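6-phosphogluconate dehydratase (Shewanella oneidensis, PDB 2GP4) probably catalyses the dehydration of 6-phosphogluconate to 2-dehydro-3-deoxy-6-phosphogluconate, the first committed step of the Entner-Doudoroff pathway, in its holo form carrying an iron-sulfur cluster. Local coordinates at residues Ala330-Gly335 and Thr621-Glu626. Residues are numbered along the deposited sequence; the frame is centred on the assembly and turned at random.
Sequences AARAAG and TSAIDE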
ATOM      1  N   ALA A 330       6.535  -7.019  -0.068  1.00 18.69           N
ATOM      2  CA  ALA A 330       5.923  -8.259   0.421  1.00 18.54           C
ATOM      3  C   ALA A 330       6.063  -9.361  -0.619  1.00 18.37           C
ATOM      4  O   ALA A 330       6.468 -10.472  -0.289  1.00 18.25           O
ATOM      5  CB  ALA A 330       4.461  -8.044   0.782  1.00 18.33           C
ATOM      6  N   ALA A 331       5.748  -9.037  -1.872  1.00 18.23           N
ATOM      7  CA  ALA A 331       5.824 -10.004  -2.965  1.00 18.24           C
ATOM      8  C   ALA A 331       7.251 -10.519  -3.184  1.00 18.21           C
ATOM      9  O   ALA A 331       7.453 -11.717  -3.386  1.00 17.92           O
ATOM     10  CB  ALA A 331       5.260  -9.413  -4.256  1.00 18.07           C
ATOM     11  N   ARG A 332       8.224  -9.609  -3.132  1.00 18.31           N
ATOM     12  CA  ARG A 332       9.631  -9.961  -3.325  1.00 18.43           C
ATOM     13  C   ARG A 332      10.105 -10.979  -2.304  1.00 18.48           C
ATOM     14  O   ARG A 332      10.844 -11.898  -2.647  1.00 18.38           O
ATOM     15  CB  ARG A 332      10.539  -8.727  -3.299  1.00 18.39           C
ATOM     16  CG  ARG A 332      11.949  -8.987  -3.854  1.00 18.62           C
ATOM     17  CD  ARG A 332      11.887  -9.446  -5.312  1.00 18.97           C
ATOM     18  NE  ARG A 332      13.082 -10.163  -5.747  1.00 19.32           N
ATOM     19  CZ  ARG A 332      13.271 -11.473  -5.598  1.00 19.78           C
ATOM     20  NH1 ARG A 332      12.350 -12.222  -5.002  1.00 19.12           N
ATOM     21  NH2 ARG A 332      14.387 -12.039  -6.046  1.00 19.82           N
ATOM     22  N   ALA A 333       9.662 -10.814  -1.059  1.00 18.59           N
ATOM     23  CA  ALA A 333       9.972 -11.756   0.012  1.00 18.66           C
ATOM     24  C   ALA A 333       9.494 -13.158  -0.353  1.00 18.80           C
ATOM     25  O   ALA A 333      10.115 -14.147   0.026  1.00 19.02           O
ATOM     26  CB  ALA A 333       9.350 -11.298   1.334  1.00 18.32           C
ATOM     27  N   ALA A 334       8.400 -13.226  -1.108  1.00 18.98           N
ATOM     28  CA  ALA A 334       7.788 -14.495  -1.503  1.00 18.95           C
ATOM     29  C   ALA A 334       8.234 -14.966  -2.882  1.00 18.93           C
ATOM     30  O   ALA A 334       7.600 -15.847  -3.476  1.00 18.99           O
ATOM     31  CB  ALA A 334       6.269 -14.383  -1.442  1.00 18.93           C
ATOM     32  N   GLY A 335       9.318 -14.377  -3.391  1.00 18.73           N
ATOM     33  CA  GLY A 335       9.876 -14.759  -4.688  1.00 18.52           C
ATOM     34  C   GLY A 335       9.132 -14.208  -5.893  1.00 18.67           C
ATOM     35  O   GLY A 335       9.359 -14.646  -7.027  1.00 18.87           O
ATOM     36  N   THR A 621      16.267  -5.681   3.215  1.00 24.53           N
ATOM     37  CA  THR A 621      16.367  -7.123   3.428  1.00 25.38           C
ATOM     38  C   THR A 621      16.620  -7.876   2.123  1.00 26.00           C
ATOM     39  O   THR A 621      16.512  -7.308   1.031  1.00 26.10           O
ATOM     40  CB  THR A 621      15.096  -7.690   4.103  1.00 25.24           C
ATOM     41  OG1 THR A 621      13.944  -7.359   3.315  1.00 25.61           O
ATOM     42  CG2 THR A 621      14.924  -7.125   5.508  1.00 25.32           C
ATOM     43  N   SER A 622      16.981  -9.149   2.259  1.00 26.77           N
ATOM     44  CA  SER A 622      17.103 -10.062   1.134  1.00 27.41           C
ATOM     45  C   SER A 622      15.998 -11.102   1.186  1.00 27.81           C
ATOM     46  O   SER A 622      15.488 -11.420   2.260  1.00 27.67           O
ATOM     47  CB  SER A 622      18.453 -10.765   1.159  1.00 27.24           C
ATOM     48  OG  SER A 622      19.492  -9.844   0.922  1.00 27.97           O
ATOM     49  N   ALA A 623      15.632 -11.612   0.012  1.00 28.57           N
ATOM     50  CA  ALA A 623      14.673 -12.700  -0.114  1.00 29.27           C
ATOM     51  C   ALA A 623      15.423 -14.027  -0.080  1.00 30.05           C
ATOM     52  O   ALA A 623      16.608 -14.080  -0.424  1.00 30.02           O
ATOM     53  CB  ALA A 623      13.902 -12.564  -1.411  1.00 29.10           C
ATOM     54  N   ILE A 624      14.729 -15.086   0.337  1.00 31.09           N
ATOM     55  CA  ILE A 624      15.277 -16.445   0.345  1.00 32.34           C
ATOM     56  C   ILE A 624      16.022 -16.762  -0.954  1.00 33.25           C
ATOM     57  O   ILE A 624      17.183 -17.174  -0.924  1.00 33.17           O
ATOM     58  CB  ILE A 624      14.158 -17.516   0.523  1.00 32.42           C
ATOM     59  CG1 ILE A 624      13.334 -17.272   1.797  1.00 32.56           C
ATOM     60  CG2 ILE A 624      14.742 -18.931   0.472  1.00 31.91           C
ATOM     61  CD1 ILE A 624      13.805 -18.007   3.015  1.00 33.39           C
ATOM     62  N   ASP A 625      15.339 -16.546  -2.082  1.00 34.59           N
ATOM     63  CA  ASP A 625      15.810 -16.953  -3.412  1.00 35.92           C
ATOM     64  C   ASP A 625      17.082 -16.252  -3.891  1.00 37.30           C
ATOM     65  O   ASP A 625      17.794 -16.773  -4.752  1.00 37.24           O
ATOM     66  CB  ASP A 625      14.695 -16.783  -4.450  1.00 35.59           C
ATOM     67  CG  ASP A 625      14.306 -15.331  -4.668  1.00 35.04           C
ATOM     68  OD1 ASP A 625      15.079 -14.592  -5.316  1.00 33.53           O
ATOM     69  OD2 ASP A 625      13.211 -14.937  -4.208  1.00 34.39           O
ATOM     70  N   GLU A 626      17.351 -15.065  -3.350  1.00 34.53           N
ATOM     71  CA  GLU A 626      18.546 -14.310  -3.702  1.00 35.86           C
ATOM     72  C   GLU A 626      19.783 -14.881  -3.018  1.00 36.52           C
ATOM     73  O   GLU A 626      20.908 -14.472  -3.290  1.00 36.28           O
ATOM     74  CB  GLU A 626      18.375 -12.834  -3.334  1.00 35.91           C
ATOM     75  CG  GLU A 626      17.332 -12.104  -4.164  1.00 41.31           C
ATOM     76  CD  GLU A 626      17.154 -10.660  -3.735  1.00 42.30           C
ATOM     77  OE1 GLU A 626      17.815 -10.243  -2.762  1.00 45.25           O
ATOM     78  OE2 GLU A 626      16.351  -9.943  -4.370  1.00 45.69           O
TER
HETATM   79  O   HOH W   1      12.201 -14.192   1.729  1.00 20.55           O
HETATM   80  O   HOH W   2      12.088 -15.476  -1.536  1.00 26.00           O
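R332 reaches D625 with both terminal nitrogens of its guanidinium. From CB the chain starts with CG turned opposite the backbone N (chi1 -165°) and bends at chi2, which brings the charged group round to segment 621-626. R332 NE lies 3.6 Å from E626 OE2, an approach without a hydrogen bond. At the tip, R332 NH1 donates to D625 OD2 at 3.0 Å and R332 NH2 to D625 OD1 at 2.7 Å. Each oxygen offers its syn lone pair, and the two flat groups are only 6° from coplanar, so this end-on pair of bonds fixes their mutual rotation. E626 comes in obliquely, its carboxylate turned 80° against the guanidinium; OE2 stands 3.3 Å from R332 NH2, a bridge of charge alone, and also pairs with R619. One guanidinium face carries A623 CB, which touches R332 O at 3.4 Å as well. Two waters donate to A333 O: one accepts from I624 N, while the other donates to D625 OD2. G335, at positive phi, is the C' residue of a Schellman motif that ends helix 322-333. The whole is a salt-bridge network with a bidentate arginine-aspartate pair at its centre, tying that helix end to the C-terminal tail.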